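Local coordinates for twin-arginine translocation pathway signal protein (Burkholderia phytofirmans, PDB 2RJO) that binds beta-D-galactopyranose in its ligand pocket and probably serves as a periplasmic sugar-binding protein for solute uptake or sensing, at residues Gly4-Thr16 with Phe30-Glu44. Sequence-based numbering, arbitrary orientation.
Sequences GQTTLACSFRSLT and FAKSVGLPYVPLTTE. With GAL (beta-D-galactopyranose), chain B; SO4 (sulfate ion), chain D.
Leu-8 to Phe-12 pair in parallel with Tyr-38 to Thr-42, the two strands of a beta-alpha-beta unit whose helix 18-34 covers one face, as expected of a periplasmic binding protein. Backbone bonds alternate across the pair, from Leu-8 N to Pro-37 O (2.9 Å) through to Thr-43 N on Phe-12 O. Beyond the strands, Arg-13 O takes two donors: Glu-44 N in the carbonyl plane, and Ser-14 OG from above it. Leu-41 O stands over one face of the Phe-12 ring, offset toward the rim, 3.8 Å above the plane.

On the helix side, with CG anti to its carbonyl carbon (chi1 -63°), Leu-8 sends CD1 to Ala-31 CB (3.6 Å), and the same methyl meets Phe-30, Val-34 and Leu-36. Tyr-38 lies along the strands, its CG anti to the backbone N (chi1 176°), and its OH comes within 3.2 Å of Cys-10 CB, which sits at the ring edge. On the other face, Thr-7 CG2 packs on Val-39 CG2.

Just past the C-terminal end of strand 7-12, Arg-13 reaches into the sugar pocket; Asn-72 OD1, from outside the galactose contacts, accepts from NE and helps fix the guanidinium. NH1 donates to O2 of a sulfate, probably from the crystallisation liquor, and weakly to galactose O5 and O6, while NH2 reaches galactose O6 at 3.0 Å, in the guanidinium plane.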
ATOM      1  N   GLY A   4     -30.967  10.294  -4.722  1.00 29.68           N
ATOM      2  CA  GLY A   4     -30.713   9.301  -5.753  1.00 29.14           C
ATOM      3  C   GLY A   4     -29.880   8.133  -5.237  1.00 27.85           C
ATOM      4  O   GLY A   4     -29.947   7.780  -4.053  1.00 28.07           O
ATOM      5  N   GLN A   5     -29.093   7.536  -6.126  1.00 25.32           N
ATOM      6  CA  GLN A   5     -28.260   6.401  -5.750  1.00 22.97           C
ATOM      7  C   GLN A   5     -27.058   6.846  -4.946  1.00 21.66           C
ATOM      8  O   GLN A   5     -26.593   7.977  -5.071  1.00 18.88           O
ATOM      9  CB  GLN A   5     -27.723   5.674  -6.977  1.00 23.95           C
ATOM     10  CG  GLN A   5     -28.663   5.544  -8.142  1.00 25.04           C
ATOM     11  CD  GLN A   5     -27.901   5.195  -9.398  1.00 27.35           C
ATOM     12  OE1 GLN A   5     -27.379   4.090  -9.528  1.00 26.93           O
ATOM     13  NE2 GLN A   5     -27.809   6.149 -10.326  1.00 27.40           N
ATOM     14  N   THR A   6     -26.552   5.938  -4.123  1.00 21.40           N
ATOM     15  CA  THR A   6     -25.378   6.221  -3.327  1.00 20.79           C
ATOM     16  C   THR A   6     -24.202   6.239  -4.293  1.00 21.42           C
ATOM     17  O   THR A   6     -24.158   5.443  -5.227  1.00 21.40           O
ATOM     18  CB  THR A   6     -25.138   5.125  -2.270  1.00 20.84           C
ATOM     19  OG1 THR A   6     -26.137   5.219  -1.247  1.00 20.76           O
ATOM     20  CG2 THR A   6     -23.767   5.285  -1.646  1.00 17.28           C
ATOM     21  N   THR A   7     -23.266   7.158  -4.093  1.00 21.72           N
ATOM     22  CA  THR A   7     -22.101   7.221  -4.965  1.00 20.89           C
ATOM     23  C   THR A   7     -20.927   6.534  -4.284  1.00 20.56           C
ATOM     24  O   THR A   7     -20.742   6.652  -3.077  1.00 21.49           O
ATOM     25  CB  THR A   7     -21.716   8.693  -5.297  1.00 21.80           C
ATOM     26  OG1 THR A   7     -22.775   9.307  -6.042  1.00 21.47           O
ATOM     27  CG2 THR A   7     -20.456   8.743  -6.138  1.00 20.20           C
ATOM     28  N   LEU A   8     -20.157   5.778  -5.051  1.00 19.09           N
ATOM     29  CA  LEU A   8     -18.990   5.123  -4.494  1.00 19.78           C
ATOM     30  C   LEU A   8     -17.784   5.875  -5.052  1.00 21.22           C
ATOM     31  O   LEU A   8     -17.709   6.118  -6.260  1.00 21.87           O
ATOM     32  CB  LEU A   8     -18.952   3.645  -4.908  1.00 20.17           C
ATOM     33  CG  LEU A   8     -20.106   2.762  -4.421  1.00 18.70           C
ATOM     34  CD1 LEU A   8     -19.923   1.347  -4.924  1.00 17.96           C
ATOM     35  CD2 LEU A   8     -20.166   2.780  -2.906  1.00 19.33           C
ATOM     36  N   ALA A   9     -16.853   6.261  -4.181  1.00 21.71           N
ATOM     37  CA  ALA A   9     -15.666   6.982  -4.626  1.00 18.87           C
ATOM     38  C   ALA A   9     -14.399   6.395  -4.024  1.00 19.21           C
ATOM     39  O   ALA A   9     -14.414   5.858  -2.915  1.00 15.35           O
ATOM     40  CB  ALA A   9     -15.775   8.442  -4.264  1.00 19.70           C
ATOM     41  N   CYS A  10     -13.304   6.492  -4.771  1.00 20.29           N
ATOM     42  CA  CYS A  10     -12.020   5.977  -4.317  1.00 20.28           C
ATOM     43  C   CYS A  10     -10.934   7.027  -4.544  1.00 20.86           C
ATOM     44  O   CYS A  10     -10.710   7.474  -5.676  1.00 22.52           O
ATOM     45  CB  CYS A  10     -11.683   4.692  -5.067  1.00 22.83           C
ATOM     46  SG  CYS A  10     -10.219   3.838  -4.460  1.00 26.95           S
ATOM     47  N   SER A  11     -10.274   7.430  -3.462  1.00 18.13           N
ATOM     48  CA  SER A  11      -9.219   8.434  -3.534  1.00 19.87           C
ATOM     49  C   SER A  11      -7.834   7.852  -3.291  1.00 18.61           C
ATOM     50  O   SER A  11      -7.606   7.136  -2.315  1.00 17.76           O
ATOM     51  CB  SER A  11      -9.466   9.551  -2.514  1.00 19.12           C
ATOM     52  OG  SER A  11      -8.372  10.456  -2.491  1.00 20.34           O
ATOM     53  N   PHE A  12      -6.905   8.180  -4.183  1.00 21.64           N
ATOM     54  CA  PHE A  12      -5.533   7.704  -4.070  1.00 21.73           C
ATOM     55  C   PHE A  12      -4.535   8.633  -4.762  1.00 23.27           C
ATOM     56  O   PHE A  12      -4.914   9.541  -5.505  1.00 24.37           O
ATOM     57  CB  PHE A  12      -5.434   6.278  -4.613  1.00 20.60           C
ATOM     58  CG  PHE A  12      -6.042   6.105  -5.959  1.00 20.64           C
ATOM     59  CD1 PHE A  12      -5.278   6.273  -7.110  1.00 22.11           C
ATOM     60  CD2 PHE A  12      -7.394   5.793  -6.085  1.00 23.01           C
ATOM     61  CE1 PHE A  12      -5.852   6.130  -8.381  1.00 23.71           C
ATOM     62  CE2 PHE A  12      -7.981   5.649  -7.352  1.00 23.39           C
ATOM     63  CZ  PHE A  12      -7.207   5.819  -8.498  1.00 23.14           C
ATOM     64  N   ARG A  13      -3.254   8.396  -4.521  1.00 24.49           N
ATOM     65  CA  ARG A  13      -2.213   9.256  -5.066  1.00 25.00           C
ATOM     66  C   ARG A  13      -2.046   9.305  -6.587  1.00 25.90           C
ATOM     67  O   ARG A  13      -2.176  10.379  -7.171  1.00 25.57           O
ATOM     68  CB  ARG A  13      -0.872   8.928  -4.399  1.00 24.85           C
ATOM     69  CG  ARG A  13       0.049  10.134  -4.254  1.00 22.53           C
ATOM     70  CD  ARG A  13       1.264   9.844  -3.402  1.00 19.88           C
ATOM     71  NE  ARG A  13       0.958   9.626  -1.986  1.00 20.03           N
ATOM     72  CZ  ARG A  13       0.820   8.432  -1.421  1.00 18.71           C
ATOM     73  NH1 ARG A  13       0.955   7.328  -2.150  1.00 19.73           N
ATOM     74  NH2 ARG A  13       0.568   8.336  -0.118  1.00 17.68           N
ATOM     75  N   SER A  14      -1.773   8.176  -7.240  1.00 27.72           N
ATOM     76  CA  SER A  14      -1.569   8.216  -8.690  1.00 30.03           C
ATOM     77  C   SER A  14      -1.853   6.966  -9.503  1.00 30.24           C
ATOM     78  O   SER A  14      -1.732   5.842  -9.008  1.00 32.08           O
ATOM     79  CB  SER A  14      -0.135   8.649  -8.977  1.00 31.41           C
ATOM     80  OG  SER A  14       0.147   9.857  -8.299  1.00 37.12           O
ATOM     81  N   LEU A  15      -2.213   7.175 -10.771  1.00 31.06           N
ATOM     82  CA  LEU A  15      -2.489   6.068 -11.694  1.00 31.43           C
ATOM     83  C   LEU A  15      -1.202   5.568 -12.344  1.00 31.26           C
ATOM     84  O   LEU A  15      -1.220   4.598 -13.104  1.00 32.64           O
ATOM     85  CB  LEU A  15      -3.446   6.504 -12.815  1.00 31.09           C
ATOM     86  CG  LEU A  15      -4.967   6.338 -12.699  1.00 32.62           C
ATOM     87  CD1 LEU A  15      -5.287   4.913 -12.258  1.00 34.45           C
ATOM     88  CD2 LEU A  15      -5.540   7.343 -11.724  1.00 32.53           C
ATOM     89  N   THR A  16      -0.083   6.220 -12.049  1.00 31.24           N
ATOM     90  CA  THR A  16       1.184   5.821 -12.658  1.00 30.20           C
ATOM     91  C   THR A  16       1.838   4.632 -11.956  1.00 28.89           C
ATOM     92  O   THR A  16       2.669   3.949 -12.545  1.00 28.96           O
ATOM     93  CB  THR A  16       2.181   7.017 -12.730  1.00 31.57           C
ATOM     94  OG1 THR A  16       3.503   6.520 -12.990  1.00 34.84           O
ATOM     95  CG2 THR A  16       2.192   7.811 -11.441  1.00 30.66           C
ATOM     96  N   PHE A  30     -16.076  -3.471  -7.668  1.00 21.73           N
ATOM     97  CA  PHE A  30     -17.074  -3.613  -6.625  1.00 19.12           C
ATOM     98  C   PHE A  30     -18.305  -2.770  -6.929  1.00 18.64           C
ATOM     99  O   PHE A  30     -19.430  -3.211  -6.725  1.00 17.75           O
ATOM    100  CB  PHE A  30     -16.528  -3.188  -5.271  1.00 21.32           C
ATOM    101  CG  PHE A  30     -17.581  -3.148  -4.209  1.00 22.01           C
ATOM    102  CD1 PHE A  30     -18.093  -4.329  -3.682  1.00 22.92           C
ATOM    103  CD2 PHE A  30     -18.134  -1.938  -3.809  1.00 21.76           C
ATOM    104  CE1 PHE A  30     -19.148  -4.307  -2.770  1.00 24.84           C
ATOM    105  CE2 PHE A  30     -19.188  -1.903  -2.898  1.00 22.85           C
ATOM    106  CZ  PHE A  30     -19.699  -3.085  -2.377  1.00 22.10           C
ATOM    107  N   ALA A  31     -18.088  -1.544  -7.392  1.00 17.17           N
ATOM    108  CA  ALA A  31     -19.204  -0.671  -7.720  1.00 20.06           C
ATOM    109  C   ALA A  31     -20.052  -1.403  -8.755  1.00 20.83           C
ATOM    110  O   ALA A  31     -21.278  -1.412  -8.684  1.00 21.16           O
ATOM    111  CB  ALA A  31     -18.697   0.655  -8.287  1.00 18.73           C
ATOM    112  N   LYS A  32     -19.366  -2.025  -9.706  1.00 23.30           N
ATOM    113  CA  LYS A  32     -19.988  -2.784 -10.779  1.00 24.65           C
ATOM    114  C   LYS A  32     -20.953  -3.825 -10.245  1.00 24.51           C
ATOM    115  O   LYS A  32     -22.098  -3.916 -10.692  1.00 24.51           O
ATOM    116  CB  LYS A  32     -18.910  -3.498 -11.590  1.00 27.48           C
ATOM    117  CG  LYS A  32     -18.826  -3.083 -13.033  1.00 31.30           C
ATOM    118  CD  LYS A  32     -18.425  -1.634 -13.182  1.00 33.58           C
ATOM    119  CE  LYS A  32     -18.295  -1.275 -14.668  1.00 35.49           C
ATOM    120  NZ  LYS A  32     -17.274  -2.118 -15.347  1.00 33.57           N
ATOM    121  N   SER A  33     -20.469  -4.607  -9.287  1.00 24.17           N
ATOM    122  CA  SER A  33     -21.242  -5.678  -8.694  1.00 22.95           C
ATOM    123  C   SER A  33     -22.516  -5.204  -8.011  1.00 23.71           C
ATOM    124  O   SER A  33     -23.547  -5.872  -8.101  1.00 23.88           O
ATOM    125  CB  SER A  33     -20.370  -6.468  -7.708  1.00 23.25           C
ATOM    126  OG  SER A  33     -20.076  -5.710  -6.551  1.00 23.07           O
ATOM    127  N   VAL A  34     -22.462  -4.051  -7.348  1.00 21.24           N
ATOM    128  CA  VAL A  34     -23.644  -3.536  -6.668  1.00 21.29           C
ATOM    129  C   VAL A  34     -24.449  -2.560  -7.524  1.00 20.91           C
ATOM    130  O   VAL A  34     -25.465  -2.034  -7.084  1.00 21.77           O
ATOM    131  CB  VAL A  34     -23.277  -2.850  -5.332  1.00 21.20           C
ATOM    132  CG1 VAL A  34     -22.714  -3.879  -4.366  1.00 22.07           C
ATOM    133  CG2 VAL A  34     -22.275  -1.729  -5.575  1.00 20.52           C
ATOM    134  N   GLY A  35     -23.986  -2.317  -8.744  1.00 20.64           N
ATOM    135  CA  GLY A  35     -24.684  -1.413  -9.639  1.00 21.23           C
ATOM    136  C   GLY A  35     -24.782   0.027  -9.171  1.00 22.14           C
ATOM    137  O   GLY A  35     -25.814   0.669  -9.371  1.00 22.58           O
ATOM    138  N   LEU A  36     -23.728   0.541  -8.543  1.00 21.06           N
ATOM    139  CA  LEU A  36     -23.727   1.929  -8.078  1.00 21.91           C
ATOM    140  C   LEU A  36     -22.692   2.752  -8.842  1.00 21.32           C
ATOM    141  O   LEU A  36     -21.648   2.242  -9.246  1.00 22.84           O
ATOM    142  CB  LEU A  36     -23.438   2.005  -6.571  1.00 22.25           C
ATOM    143  CG  LEU A  36     -24.436   1.336  -5.625  1.00 19.97           C
ATOM    144  CD1 LEU A  36     -23.859   1.289  -4.231  1.00 21.56           C
ATOM    145  CD2 LEU A  36     -25.745   2.085  -5.624  1.00 20.52           C
ATOM    146  N   PRO A  37     -22.979   4.039  -9.070  1.00 20.23           N
ATOM    147  CA  PRO A  37     -22.030   4.885  -9.794  1.00 20.45           C
ATOM    148  C   PRO A  37     -20.693   4.943  -9.063  1.00 20.91           C
ATOM    149  O   PRO A  37     -20.643   4.973  -7.829  1.00 19.95           O
ATOM    150  CB  PRO A  37     -22.745   6.238  -9.855  1.00 19.65           C
ATOM    151  CG  PRO A  37     -23.612   6.225  -8.631  1.00 21.45           C
ATOM    152  CD  PRO A  37     -24.152   4.815  -8.632  1.00 21.82           C
ATOM    153  N   TYR A  38     -19.617   4.955  -9.840  1.00 19.32           N
ATOM    154  CA  TYR A  38     -18.267   4.980  -9.305  1.00 19.06           C
ATOM    155  C   TYR A  38     -17.520   6.252  -9.688  1.00 20.50           C
ATOM    156  O   TYR A  38     -17.647   6.724 -10.813  1.00 20.72           O
ATOM    157  CB  TYR A  38     -17.489   3.772  -9.819  1.00 18.81           C
ATOM    158  CG  TYR A  38     -16.057   3.789  -9.391  1.00 17.44           C
ATOM    159  CD1 TYR A  38     -15.724   3.755  -8.044  1.00 17.14           C
ATOM    160  CD2 TYR A  38     -15.029   3.854 -10.329  1.00 18.35           C
ATOM    161  CE1 TYR A  38     -14.405   3.784  -7.631  1.00 11.44           C
ATOM    162  CE2 TYR A  38     -13.691   3.884  -9.927  1.00 17.53           C
ATOM    163  CZ  TYR A  38     -13.392   3.846  -8.572  1.00 17.08           C
ATOM    164  OH  TYR A  38     -12.082   3.865  -8.153  1.00 15.13           O
ATOM    165  N   VAL A  39     -16.728   6.783  -8.756  1.00 20.23           N
ATOM    166  CA  VAL A  39     -15.963   8.005  -8.990  1.00 19.42           C
ATOM    167  C   VAL A  39     -14.532   7.882  -8.490  1.00 18.84           C
ATOM    168  O   VAL A  39     -14.286   7.848  -7.287  1.00 17.34           O
ATOM    169  CB  VAL A  39     -16.609   9.207  -8.291  1.00 18.66           C
ATOM    170  CG1 VAL A  39     -15.826  10.474  -8.604  1.00 20.58           C
ATOM    171  CG2 VAL A  39     -18.036   9.349  -8.743  1.00 19.47           C
ATOM    172  N   PRO A  40     -13.566   7.796  -9.413  1.00 18.72           N
ATOM    173  CA  PRO A  40     -12.184   7.681  -8.952  1.00 19.43           C
ATOM    174  C   PRO A  40     -11.604   9.070  -8.738  1.00 20.46           C
ATOM    175  O   PRO A  40     -11.899   9.982  -9.497  1.00 22.53           O
ATOM    176  CB  PRO A  40     -11.513   6.924 -10.094  1.00 19.38           C
ATOM    177  CG  PRO A  40     -12.205   7.482 -11.295  1.00 18.38           C
ATOM    178  CD  PRO A  40     -13.662   7.575 -10.868  1.00 17.95           C
ATOM    179  N   LEU A  41     -10.807   9.240  -7.691  1.00 20.50           N
ATOM    180  CA  LEU A  41     -10.196  10.534  -7.424  1.00 22.53           C
ATOM    181  C   LEU A  41      -8.689  10.354  -7.274  1.00 24.05           C
ATOM    182  O   LEU A  41      -8.237   9.502  -6.511  1.00 23.31           O
ATOM    183  CB  LEU A  41     -10.797  11.156  -6.157  1.00 21.62           C
ATOM    184  CG  LEU A  41     -12.313  11.445  -6.173  1.00 22.49           C
ATOM    185  CD1 LEU A  41     -12.719  12.067  -4.846  1.00 21.61           C
ATOM    186  CD2 LEU A  41     -12.679  12.379  -7.316  1.00 21.85           C
ATOM    187  N   THR A  42      -7.917  11.136  -8.030  1.00 24.53           N
ATOM    188  CA  THR A  42      -6.459  11.057  -7.978  1.00 25.36           C
ATOM    189  C   THR A  42      -5.898  12.410  -7.539  1.00 25.38           C
ATOM    190  O   THR A  42      -6.191  13.434  -8.151  1.00 27.30           O
ATOM    191  CB  THR A  42      -5.866  10.693  -9.359  1.00 25.43           C
ATOM    192  OG1 THR A  42      -6.518   9.523  -9.865  1.00 27.78           O
ATOM    193  CG2 THR A  42      -4.365  10.392  -9.237  1.00 25.88           C
ATOM    194  N   THR A  43      -5.091  12.402  -6.480  1.00 25.94           N
ATOM    195  CA  THR A  43      -4.497  13.622  -5.923  1.00 25.87           C
ATOM    196  C   THR A  43      -3.215  14.045  -6.629  1.00 27.93           C
ATOM    197  O   THR A  43      -2.919  15.236  -6.740  1.00 26.99           O
ATOM    198  CB  THR A  43      -4.143  13.440  -4.435  1.00 24.91           C
ATOM    199  OG1 THR A  43      -3.089  12.476  -4.318  1.00 23.93           O
ATOM    200  CG2 THR A  43      -5.352  12.970  -3.648  1.00 22.68           C
ATOM    201  N   GLU A  44      -2.461  13.052  -7.091  1.00 29.45           N
ATOM    202  CA  GLU A  44      -1.185  13.253  -7.773  1.00 31.19           C
ATOM    203  C   GLU A  44      -0.145  13.863  -6.835  1.00 30.36           C
ATOM    204  O   GLU A  44       0.788  14.539  -7.259  1.00 30.95           O
ATOM    205  CB  GLU A  44      -1.362  14.092  -9.053  1.00 33.75           C
ATOM    206  CG  GLU A  44      -1.117  15.584  -8.935  1.00 40.13           C
ATOM    207  CD  GLU A  44      -2.405  16.380  -8.864  1.00 43.09           C
ATOM    208  OE1 GLU A  44      -3.391  15.963  -9.529  1.00 44.37           O
ATOM    209  OE2 GLU A  44      -2.425  17.416  -8.157  1.00 43.57           O
TER
HETATM  210  C1  GAL B 368       1.934   3.491  -2.425  1.00 19.20           C
HETATM  211  C2  GAL B 368       2.735   2.207  -2.109  1.00 17.63           C
HETATM  212  C3  GAL B 368       1.934   1.362  -1.094  1.00 19.02           C
HETATM  213  C4  GAL B 368       1.719   2.197   0.181  1.00 18.98           C
HETATM  214  C5  GAL B 368       0.941   3.475  -0.241  1.00 20.12           C
HETATM  215  C6  GAL B 368       0.717   4.330   0.989  1.00 18.74           C
HETATM  216  O1  GAL B 368       2.684   4.292  -3.357  1.00 17.94           O
HETATM  217  O2  GAL B 368       2.922   1.453  -3.306  1.00 18.75           O
HETATM  218  O3  GAL B 368       2.659   0.181  -0.758  1.00 16.35           O
HETATM  219  O4  GAL B 368       2.992   2.566   0.711  1.00 18.39           O
HETATM  220  O5  GAL B 368       1.718   4.258  -1.207  1.00 19.35           O
HETATM  221  O6  GAL B 368       0.002   5.483   0.587  1.00 16.32           O
HETATM  222  S   SO4 D 370       2.506   6.765  -5.806  1.00 51.32           S
HETATM  223  O1  SO4 D 370       1.498   7.602  -6.507  1.00 52.20           O
HETATM  224  O2  SO4 D 370       2.593   7.143  -4.378  1.00 50.77           O
HETATM  225  O3  SO4 D 370       3.825   6.905  -6.473  1.00 52.64           O
HETATM  226  O4  SO4 D 370       2.072   5.354  -5.881  1.00 54.11           O